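Local coordinates for A rubisco-like protein (Burkholderia fungorum, PDB 3NWR) that is a rubisco-like protein of unassigned reaction, probably a lyase, with a rubisco-type barrel whose active site, as in relatives, probably lies where two subunits meet, at residues M316-L321 / P353-G358; A214-V219 / V232-T237; P170-S175 / A201-A206. All coordinates share one frame; numbering follows the deposited sequence.

Interaction 1. Residues M316-L321 / P353-G358; sequences MHVHGL and PAFSSG. With SO4 (sulfate ion), chain B.
With CG turned anti to its own carbonyl carbon (chi1 -83°), the His317 ring lies flat against the methyl of Ala354, a CH-pi contact in which Ala354 CB sits 3.9 Å from the centroid of the His317 ring, almost on the normal. Next along the strand, Val318 CG2 occupies the crowded position between backbone N and carbonyl carbon, which sends it over the middle of the Phe355 ring, 3.8 Å from its centroid. Val318 CG1 lies alongside Pro353 CB.

The backbones run parallel. Ala354 N donates to Met316 O at 2.8 Å, and Val318 N returns a bond to Ala354 O at 3.0 Å, so Ala354 is gripped through both its amide and its carbonyl. Further on, Ser356 N bonds to His319 O at 3.0 Å, but from above the carbonyl plane, 71° out of it. One water fills this junction. It accepts from His319 N, donates to Ala354 O and is hydrogen-bonded to His317 ND1 and Ser356 OG, the latter two at 2.7 Å each, joining the His317 ring and the His319 amide to Ala354 O and the Ser356 hydroxyl. His317 NE2 is bonded to His282, so that ring is held through both nitrogens, which limits its rotation; His319 is bonded through ND1 to Gln327 and stacked on Phe325. Gly358 N donates to O3 of a sulfate, probably from the crystallisation liquor, at 2.9 Å; Lys324 NZ and Gly382 N also hold this ion, in a position that may correspond to a phosphate site of rubisco relatives.

These are neighbouring strands of the TIM barrel, joined by the beta-alpha-beta crossover through helix 329-340, which packs on Val318 and Phe355; helix 364-371 also covers Phe355, while strands 280-284 and 377-379 flank the pair.

Interaction 2. Residues A214-V219 / V232-T237; sequences AVMSEV and VAFNIT
Phe234 points its ring end-on at helix 208-226, and two helix side chains receive the far rim. Met216 meets it from the edge: SD lies 4.8 Å from the centroid of the Phe234 ring and practically in the ring plane, a Met-aromatic contact whose shortest approach is 3.6 Å from Met216 SD to Phe234 CE2. The methionine chain is bent at chi2 (-49°) and again at chi3, which folds the sulfur back along that rim. Val215 and Phe234 point at each other, with Val215 CB at the ring edge and Val215 CG1 3.6 Å from Phe234 CZ.

One face of the ring is covered from within its own segment, by Val232, two residues earlier, whose CG1 stands 3.5 Å above the plane over the centre of the Phe234 ring. In the TIM barrel this is the layer between strand 233-235 and the outer helices, and helix 240-252 adds Val250 against Phe234. Val219 then crosses Val232 obliquely, one turn further along the helix, CG2 of Val219 to CG2 of Val232 at 3.8 Å. Val215 and Val219 also pack on Val183 of helix 176-189.

Interaction 3. Residues P170-S175 / A201-A206; sequences PNVGLS and ANPAHA
Two irregular loops run past each other here, closest at Ser175 and Ala206, whose CA atoms are 4.8 Å apart, and the backbone meets His205 O through a nearly straight CA-H...O contact from Ser175 CA at 3.3 Å. Gly173, at phi 127°, takes a backbone turn that suits a residue without a side chain and brings its CA to 3.7 Å from His205 ND1. The imidazole thus leans on bare main chain, with Val172 CG2 near its plane at the ring edge. Val172 CG2, set anti to the backbone N by a chi1 of 65° for CG1, also slides past the Pro203 ring, reaching Pro203 CB at 3.9 Å. Nearby, the methyl of Ala206 presses against Leu174 O, CB to O 3.3 Å. A single backbone bond, Ala206 N to Pro203 O, holds the second loop in its turn.

The second subunit lies against this contact: Asn102 of that chain packs on Pro203 and His205, and Arg56 of it makes weak hydrogen bonds to Gly173 O and His205 NE2. Ser175 is the N-cap of helix 176-189, while the other loop leads from that helix into helix 208-226, and Arg211 there binds the carbonyls of Ala201 and Ala206.

How the interactions relate
All three interactions belong to the rubisco-type barrel, but at different depths. Interaction 1 is buried near the middle of the chain and works by strand pairing, ring-face contacts and a shared water. Interaction 2 is also buried, but farther from the centre of the chain, between the barrel wall and its helices, and is entirely apolar across the segments. Interaction 3 is only partly buried, joins loops by van der Waals and CA-H...O contacts, and faces the second subunit. Interactions 1 and 2 reach the same parallel sheet without touching. Interactions 2 and 3 do touch, Ala201 CB packing 3.6 Å from Thr237 O, and helix 208-226 follows the loop of 201-206.

Interaction 1. Residues M316-L321 / P353-G358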
# COMPACT_ATOMS: atom_id res chain seq x y z
N MET A 316 -0.92 16.46 -4.51
CA MET A 316 -1.71 15.24 -4.34
C MET A 316 -2.88 15.22 -5.31
O MET A 316 -3.51 16.26 -5.55
CB MET A 316 -2.25 15.11 -2.91
CG MET A 316 -1.20 14.74 -1.86
SD MET A 316 -0.64 13.01 -1.92
CE MET A 316 -2.04 12.14 -1.19
N HIS A 317 -3.19 14.04 -5.84
CA HIS A 317 -4.33 13.86 -6.73
C HIS A 317 -5.63 13.68 -5.98
O HIS A 317 -5.69 12.96 -4.96
CB HIS A 317 -4.10 12.66 -7.63
CG HIS A 317 -3.26 12.98 -8.82
ND1 HIS A 317 -3.79 13.14 -10.08
CD2 HIS A 317 -1.92 13.19 -8.94
CE1 HIS A 317 -2.82 13.44 -10.93
NE2 HIS A 317 -1.68 13.47 -10.26
N VAL A 318 -6.69 14.30 -6.50
CA VAL A 318 -8.02 14.23 -5.90
C VAL A 318 -9.09 13.73 -6.87
O VAL A 318 -10.27 13.69 -6.53
CB VAL A 318 -8.46 15.60 -5.34
CG1 VAL A 318 -7.47 16.07 -4.28
CG2 VAL A 318 -8.60 16.65 -6.44
N HIS A 319 -8.66 13.30 -8.05
CA HIS A 319 -9.55 12.94 -9.15
C HIS A 319 -10.38 14.16 -9.54
O HIS A 319 -9.85 15.26 -9.48
CB HIS A 319 -10.29 11.63 -8.86
CG HIS A 319 -9.38 10.44 -8.91
ND1 HIS A 319 -9.82 9.14 -8.78
CD2 HIS A 319 -8.03 10.37 -9.08
CE1 HIS A 319 -8.79 8.32 -8.87
NE2 HIS A 319 -7.69 9.04 -9.05
N GLY A 320 -11.63 14.01 -9.97
CA GLY A 320 -12.28 15.18 -10.55
C GLY A 320 -13.78 15.23 -10.48
O GLY A 320 -14.44 14.20 -10.44
N LEU A 321 -14.32 16.45 -10.47
CA LEU A 321 -15.76 16.65 -10.50
C LEU A 321 -16.31 16.22 -11.86
O LEU A 321 -15.71 16.51 -12.90
CB LEU A 321 -16.09 18.11 -10.22
CG LEU A 321 -15.60 18.57 -8.84
CD1 LEU A 321 -15.90 20.04 -8.65
CD2 LEU A 321 -16.22 17.72 -7.72
N PRO A 353 -3.62 20.56 -4.90
CA PRO A 353 -4.50 19.49 -5.39
C PRO A 353 -4.48 19.42 -6.90
O PRO A 353 -4.48 20.46 -7.58
CB PRO A 353 -5.89 19.90 -4.87
CG PRO A 353 -5.82 21.41 -4.85
CD PRO A 353 -4.39 21.73 -4.44
N ALA A 354 -4.41 18.20 -7.43
CA ALA A 354 -4.46 17.95 -8.86
C ALA A 354 -5.78 17.29 -9.22
O ALA A 354 -6.08 16.17 -8.80
CB ALA A 354 -3.27 17.10 -9.31
N PHE A 355 -6.59 18.01 -9.99
CA PHE A 355 -7.87 17.50 -10.46
C PHE A 355 -7.68 16.86 -11.81
O PHE A 355 -6.97 17.41 -12.67
CB PHE A 355 -8.86 18.65 -10.62
CG PHE A 355 -9.29 19.27 -9.31
CD1 PHE A 355 -10.49 18.90 -8.72
CD2 PHE A 355 -8.50 20.24 -8.70
CE1 PHE A 355 -10.89 19.47 -7.52
CE2 PHE A 355 -8.89 20.82 -7.50
CZ PHE A 355 -10.09 20.43 -6.91
N SER A 356 -8.33 15.72 -12.03
CA SER A 356 -8.22 15.03 -13.31
C SER A 356 -9.41 14.12 -13.56
O SER A 356 -10.21 13.87 -12.65
CB SER A 356 -6.95 14.18 -13.34
OG SER A 356 -7.10 13.08 -12.47
N SER A 357 -9.50 13.64 -14.80
CA SER A 357 -10.54 12.71 -15.27
C SER A 357 -11.75 13.46 -15.85
O SER A 357 -12.57 13.99 -15.10
CB SER A 357 -10.98 11.72 -14.18
OG SER A 357 -11.85 10.74 -14.73
N GLY A 358 -11.83 13.50 -17.17
CA GLY A 358 -12.94 14.15 -17.86
C GLY A 358 -13.03 15.65 -17.60
O GLY A 358 -14.11 16.24 -17.69
S SO4 B . -10.46 12.39 -20.35
O1 SO4 B . -9.25 12.77 -21.08
O2 SO4 B . -11.43 13.49 -20.37
O3 SO4 B . -10.11 12.07 -18.97
O4 SO4 B . -11.05 11.21 -20.97
O HOH W 1 -6.46 13.69 -9.94

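Interaction 2. Residues A214-V219 / V232-T237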
# COMPACT_ATOMS: atom_id res chain seq x y z
N ALA A 214 15.75 13.79 -24.04
CA ALA A 214 15.08 14.25 -25.25
C ALA A 214 13.99 15.26 -24.95
O ALA A 214 13.90 16.31 -25.59
CB ALA A 214 14.50 13.08 -26.03
N VAL A 215 13.16 14.95 -23.96
CA VAL A 215 12.07 15.85 -23.60
C VAL A 215 12.57 17.20 -23.09
O VAL A 215 12.05 18.25 -23.48
CB VAL A 215 11.12 15.20 -22.56
CG1 VAL A 215 10.16 16.22 -21.99
CG2 VAL A 215 10.37 14.04 -23.19
N MET A 216 13.57 17.20 -22.21
CA MET A 216 14.04 18.46 -21.66
C MET A 216 14.69 19.34 -22.72
O MET A 216 14.64 20.57 -22.62
CB MET A 216 14.98 18.24 -20.47
CG MET A 216 14.27 17.83 -19.17
SD MET A 216 12.86 18.89 -18.76
CE MET A 216 13.65 20.50 -18.77
N SER A 217 15.30 18.73 -23.73
CA SER A 217 15.83 19.52 -24.84
C SER A 217 14.74 20.39 -25.46
O SER A 217 14.95 21.58 -25.70
CB SER A 217 16.45 18.63 -25.91
OG SER A 217 17.00 19.42 -26.94
N GLU A 218 13.59 19.78 -25.72
CA GLU A 218 12.46 20.50 -26.28
C GLU A 218 11.90 21.53 -25.30
O GLU A 218 11.58 22.65 -25.68
CB GLU A 218 11.35 19.53 -26.72
CG GLU A 218 11.74 18.67 -27.91
CD GLU A 218 11.75 19.45 -29.22
OE1 GLU A 218 11.38 20.64 -29.22
OE2 GLU A 218 12.13 18.85 -30.24
N VAL A 219 11.79 21.15 -24.03
CA VAL A 219 11.22 22.04 -23.03
C VAL A 219 12.09 23.28 -22.83
O VAL A 219 11.58 24.40 -22.74
CB VAL A 219 10.99 21.30 -21.70
CG1 VAL A 219 10.53 22.24 -20.61
CG2 VAL A 219 9.98 20.17 -21.91
N VAL A 232 7.48 19.58 -16.37
CA VAL A 232 7.25 18.20 -16.77
C VAL A 232 7.47 17.29 -15.57
O VAL A 232 8.56 17.27 -14.98
CB VAL A 232 8.17 17.77 -17.93
CG1 VAL A 232 7.93 16.28 -18.28
CG2 VAL A 232 7.93 18.65 -19.16
N ALA A 233 6.42 16.56 -15.21
CA ALA A 233 6.53 15.59 -14.13
C ALA A 233 6.96 14.27 -14.75
O ALA A 233 6.14 13.52 -15.28
CB ALA A 233 5.20 15.44 -13.40
N PHE A 234 8.26 14.00 -14.71
CA PHE A 234 8.79 12.73 -15.18
C PHE A 234 8.52 11.66 -14.15
O PHE A 234 8.86 11.82 -12.97
CB PHE A 234 10.30 12.83 -15.40
CG PHE A 234 10.69 13.73 -16.53
CD1 PHE A 234 10.54 13.30 -17.84
CD2 PHE A 234 11.18 15.00 -16.29
CE1 PHE A 234 10.89 14.12 -18.91
CE2 PHE A 234 11.53 15.84 -17.36
CZ PHE A 234 11.38 15.40 -18.66
N ASN A 235 7.92 10.56 -14.59
CA ASN A 235 7.65 9.44 -13.69
C ASN A 235 8.92 8.63 -13.44
O ASN A 235 9.36 7.85 -14.28
CB ASN A 235 6.55 8.55 -14.27
CG ASN A 235 6.15 7.44 -13.31
OD1 ASN A 235 6.57 7.44 -12.15
ND2 ASN A 235 5.34 6.50 -13.78
N ILE A 236 9.51 8.83 -12.26
CA ILE A 236 10.77 8.18 -11.93
C ILE A 236 10.57 6.96 -11.03
O ILE A 236 11.55 6.36 -10.58
CB ILE A 236 11.76 9.13 -11.24
CG1 ILE A 236 11.21 9.60 -9.90
CG2 ILE A 236 12.09 10.32 -12.16
CD1 ILE A 236 12.23 10.35 -9.02
N THR A 237 9.31 6.60 -10.78
CA THR A 237 8.98 5.42 -9.97
C THR A 237 9.91 4.25 -10.29
O THR A 237 10.00 3.83 -11.45
CB THR A 237 7.54 4.96 -10.24
OG1 THR A 237 6.62 6.02 -9.95
CG2 THR A 237 7.19 3.73 -9.39

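Interaction 3. Residues P170-S175 / A201-A206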
# COMPACT_ATOMS: atom_id res chain seq x y z
N PRO A 170 -0.03 8.25 -26.31
CA PRO A 170 -0.44 7.08 -25.52
C PRO A 170 0.33 6.98 -24.20
O PRO A 170 1.44 7.50 -24.10
CB PRO A 170 -0.08 5.90 -26.42
CG PRO A 170 1.00 6.42 -27.30
CD PRO A 170 0.61 7.85 -27.57
N ASN A 171 -0.26 6.29 -23.23
CA ASN A 171 0.29 6.22 -21.88
C ASN A 171 1.72 5.71 -21.87
O ASN A 171 2.56 6.18 -21.11
CB ASN A 171 -0.54 5.28 -21.00
CG ASN A 171 -1.96 5.77 -20.79
OD1 ASN A 171 -2.25 6.97 -20.90
ND2 ASN A 171 -2.86 4.85 -20.48
N VAL A 172 1.97 4.72 -22.72
CA VAL A 172 3.29 4.11 -22.82
C VAL A 172 3.41 3.55 -24.23
O VAL A 172 2.40 3.17 -24.83
CB VAL A 172 3.49 3.02 -21.73
CG1 VAL A 172 2.52 1.82 -21.93
CG2 VAL A 172 4.94 2.56 -21.69
N GLY A 173 4.62 3.52 -24.78
CA GLY A 173 4.81 2.94 -26.10
C GLY A 173 5.52 3.84 -27.10
O GLY A 173 6.13 3.36 -28.05
N LEU A 174 5.41 5.16 -26.91
CA LEU A 174 6.19 6.09 -27.72
C LEU A 174 7.67 5.94 -27.46
O LEU A 174 8.10 5.60 -26.35
CB LEU A 174 5.79 7.54 -27.44
CG LEU A 174 4.36 7.99 -27.74
CD1 LEU A 174 4.19 9.45 -27.35
CD2 LEU A 174 4.01 7.78 -29.21
N SER A 175 8.48 6.20 -28.48
CA SER A 175 9.92 6.26 -28.28
C SER A 175 10.28 7.56 -27.56
O SER A 175 9.44 8.45 -27.41
CB SER A 175 10.63 6.23 -29.64
OG SER A 175 10.40 7.44 -30.33
N ALA A 201 7.30 4.58 -16.77
CA ALA A 201 8.38 5.03 -15.90
C ALA A 201 9.72 4.82 -16.61
O ALA A 201 10.36 5.78 -17.03
CB ALA A 201 8.34 4.31 -14.57
N ASN A 202 10.12 3.55 -16.74
CA ASN A 202 11.37 3.21 -17.41
C ASN A 202 11.15 2.10 -18.44
O ASN A 202 11.81 1.06 -18.40
CB ASN A 202 12.43 2.81 -16.38
CG ASN A 202 13.83 2.75 -16.96
OD1 ASN A 202 14.15 3.41 -17.96
ND2 ASN A 202 14.69 1.97 -16.32
N PRO A 203 10.21 2.31 -19.37
CA PRO A 203 9.90 1.26 -20.36
C PRO A 203 11.06 1.07 -21.33
O PRO A 203 11.84 1.99 -21.55
CB PRO A 203 8.70 1.84 -21.11
CG PRO A 203 8.93 3.34 -21.06
CD PRO A 203 9.55 3.59 -19.70
N ALA A 204 11.16 -0.11 -21.93
CA ALA A 204 12.15 -0.34 -22.98
C ALA A 204 11.92 0.61 -24.17
O ALA A 204 12.87 1.01 -24.85
CB ALA A 204 12.13 -1.80 -23.42
N HIS A 205 10.66 0.99 -24.40
CA HIS A 205 10.31 1.86 -25.52
C HIS A 205 10.96 3.24 -25.43
O HIS A 205 11.29 3.86 -26.45
CB HIS A 205 8.79 2.03 -25.60
CG HIS A 205 8.05 0.73 -25.64
ND1 HIS A 205 7.08 0.39 -24.72
CD2 HIS A 205 8.14 -0.32 -26.49
CE1 HIS A 205 6.60 -0.80 -25.01
NE2 HIS A 205 7.23 -1.26 -26.07
N ALA A 206 11.10 3.73 -24.21
CA ALA A 206 11.59 5.08 -23.98
C ALA A 206 12.16 5.13 -22.57
O ALA A 206 11.54 5.69 -21.67
CB ALA A 206 10.47 6.10 -24.14